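Local coordinates for periplasmic molybdate-binding protein (Azotobacter vinelandii, PDB 1ATG) that binds molybdate or tungstate in the periplasm, probably delivering the oxyanion to an ABC transporter for uptake, at residues G72-Y77 against V191-I196. Residues are numbered along the deposited sequence; the frame is centred on the assembly and turned at random.
Sequences GSRFTY and VQQAVI
Phe75 and Ala194 form an antiparallel hydrogen-bonded pair: Ala194 N donates to Phe75 O at 2.9 Å, and the return bond from Phe75 N to Ala194 O is longer, 3.2 Å, and more bent, 153° at the hydrogen. Tyr77 N continues the ladder to Gln192 O. The tight part of the contact is made by the buried Tyr77, Gln192 and Ala194; the CB of Ala194 sits 3.7 Å from Tyr77 CD1, with Met210 of helix 203-212 also against it. The chi1 of Tyr77, 69°, places CG between its own backbone N and carbonyl carbon, and the ring passes alongside the 191-196 backbone to reach Gln192. There Gln192 NE2 donates to Tyr77 OH at 3.0 Å, with the hydroxyl oxygen in the amide plane and the ring nearly perpendicular to it. The phenol is also bonded to Ser54 O, while the same amide binds Asn9 and, through OE1, Tyr117. Strands 75-86 and 191-196 belong to the mixed sheet of a periplasmic binding protein fold, and since Asn9 and Tyr117 belong to the anion pocket between the two domains, Gln192 is a second-shell residue of that site. By contrast, Thr76 and Arg74 are partly exposed. Thr76 and Gln193 lie on the sheet face opposite Phe75 and Ala194, and the amide of Gln193, itself buried, bridges Thr76 and Arg74: NE2 donates to Thr76 OG1 at 3.0 Å, and OE1 accepts Arg74 NH1 at 2.8 Å on a lone pair, in the guanidinium plane. These two bonds fix the amide's rotation, while Arg74 NE forms a salt bridge with Asp64. Beyond the ladder, Ile196 N points almost straight at Ser73 OG (3.0 Å, 168°), a hydroxyl also bonded to Leu70 O.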
loop_
_atom_site.group_PDB
_atom_site.type_symbol
_atom_site.label_atom_id
_atom_site.label_comp_id
_atom_site.label_asym_id
_atom_site.label_seq_id
_atom_site.Cartn_x
_atom_site.Cartn_y
_atom_site.Cartn_z
ATOM N N GLY A 72 14.548 4.291 17.136
ATOM C CA GLY A 72 13.496 3.730 17.963
ATOM C C GLY A 72 12.076 3.987 17.499
ATOM O O GLY A 72 11.130 3.493 18.134
ATOM N N SER A 73 11.858 4.734 16.421
ATOM C CA SER A 73 10.518 5.043 15.961
ATOM C C SER A 73 9.959 4.057 14.942
ATOM O O SER A 73 8.741 4.098 14.704
ATOM C CB SER A 73 10.452 6.435 15.322
ATOM O OG SER A 73 11.135 6.471 14.076
ATOM N N ARG A 74 10.784 3.203 14.381
ATOM C CA ARG A 74 10.288 2.271 13.362
ATOM C C ARG A 74 9.404 1.168 13.910
ATOM O O ARG A 74 9.770 0.487 14.874
ATOM C CB ARG A 74 11.511 1.657 12.671
ATOM C CG ARG A 74 11.116 0.832 11.448
ATOM C CD ARG A 74 12.345 0.650 10.560
ATOM N NE ARG A 74 13.452 0.076 11.328
ATOM C CZ ARG A 74 13.545 -1.224 11.565
ATOM N NH1 ARG A 74 12.656 -2.093 11.116
ATOM N NH2 ARG A 74 14.580 -1.682 12.275
ATOM N N PHE A 75 8.250 0.938 13.277
ATOM C CA PHE A 75 7.363 -0.134 13.697
ATOM C C PHE A 75 6.446 -0.552 12.547
ATOM O O PHE A 75 6.281 0.175 11.565
ATOM C CB PHE A 75 6.555 0.270 14.927
ATOM C CG PHE A 75 5.371 1.151 14.663
ATOM C CD1 PHE A 75 5.523 2.492 14.388
ATOM C CD2 PHE A 75 4.077 0.642 14.703
ATOM C CE1 PHE A 75 4.426 3.300 14.150
ATOM C CE2 PHE A 75 2.977 1.427 14.459
ATOM C CZ PHE A 75 3.151 2.765 14.193
ATOM N N THR A 76 5.927 -1.754 12.681
ATOM C CA THR A 76 4.966 -2.276 11.707
ATOM C C THR A 76 3.583 -1.757 12.039
ATOM O O THR A 76 3.024 -2.151 13.080
ATOM C CB THR A 76 4.978 -3.806 11.688
ATOM O OG1 THR A 76 6.305 -4.185 11.302
ATOM C CG2 THR A 76 3.971 -4.368 10.705
ATOM N N TYR A 77 3.007 -0.899 11.210
ATOM C CA TYR A 77 1.700 -0.310 11.466
ATOM C C TYR A 77 0.559 -1.063 10.800
ATOM O O TYR A 77 -0.604 -0.870 11.182
ATOM C CB TYR A 77 1.667 1.168 11.045
ATOM C CG TYR A 77 1.744 1.381 9.554
ATOM C CD1 TYR A 77 2.966 1.441 8.900
ATOM C CD2 TYR A 77 0.606 1.524 8.782
ATOM C CE1 TYR A 77 3.040 1.621 7.521
ATOM C CE2 TYR A 77 0.659 1.688 7.408
ATOM C CZ TYR A 77 1.882 1.732 6.801
ATOM O OH TYR A 77 1.930 1.901 5.429
ATOM N N VAL A 191 4.460 -6.361 4.657
ATOM C CA VAL A 191 4.647 -5.843 6.006
ATOM C C VAL A 191 5.016 -4.372 5.937
ATOM O O VAL A 191 6.053 -4.037 5.363
ATOM C CB VAL A 191 5.706 -6.690 6.747
ATOM C CG1 VAL A 191 5.941 -6.085 8.119
ATOM C CG2 VAL A 191 5.227 -8.131 6.831
ATOM N N GLN A 192 4.131 -3.508 6.417
ATOM C CA GLN A 192 4.290 -2.076 6.208
ATOM C C GLN A 192 4.786 -1.379 7.457
ATOM O O GLN A 192 4.165 -1.474 8.526
ATOM C CB GLN A 192 2.931 -1.494 5.751
ATOM C CG GLN A 192 2.329 -2.306 4.614
ATOM C CD GLN A 192 1.083 -1.792 3.949
ATOM O OE1 GLN A 192 0.414 -2.568 3.261
ATOM N NE2 GLN A 192 0.742 -0.514 4.064
ATOM N N GLN A 193 5.921 -0.688 7.308
ATOM C CA GLN A 193 6.513 -0.010 8.455
ATOM C C GLN A 193 6.518 1.496 8.285
ATOM O O GLN A 193 6.468 2.039 7.181
ATOM C CB GLN A 193 7.938 -0.507 8.708
ATOM C CG GLN A 193 7.971 -1.974 9.117
ATOM C CD GLN A 193 9.224 -2.284 9.915
ATOM O OE1 GLN A 193 10.318 -1.901 9.499
ATOM N NE2 GLN A 193 9.056 -2.943 11.054
ATOM N N ALA A 194 6.514 2.171 9.434
ATOM C CA ALA A 194 6.510 3.604 9.514
ATOM C C ALA A 194 7.691 4.074 10.374
ATOM O O ALA A 194 8.191 3.334 11.211
ATOM C CB ALA A 194 5.218 4.124 10.130
ATOM N N VAL A 195 8.130 5.290 10.077
ATOM C CA VAL A 195 9.198 5.897 10.864
ATOM C C VAL A 195 8.886 7.386 11.020
ATOM O O VAL A 195 8.171 8.023 10.258
ATOM C CB VAL A 195 10.606 5.819 10.245
ATOM C CG1 VAL A 195 11.207 4.429 10.314
ATOM C CG2 VAL A 195 10.617 6.332 8.806
ATOM N N ILE A 196 9.498 7.953 12.070
ATOM C CA ILE A 196 9.537 9.394 12.248
ATOM C C ILE A 196 10.836 9.856 11.557
ATOM O O ILE A 196 11.847 9.170 11.651
ATOM C CB ILE A 196 9.553 9.834 13.718
ATOM C CG1 ILE A 196 8.213 9.479 14.378
ATOM C CG2 ILE A 196 9.831 11.327 13.853
ATOM C CD1 ILE A 196 8.178 9.762 15.870
#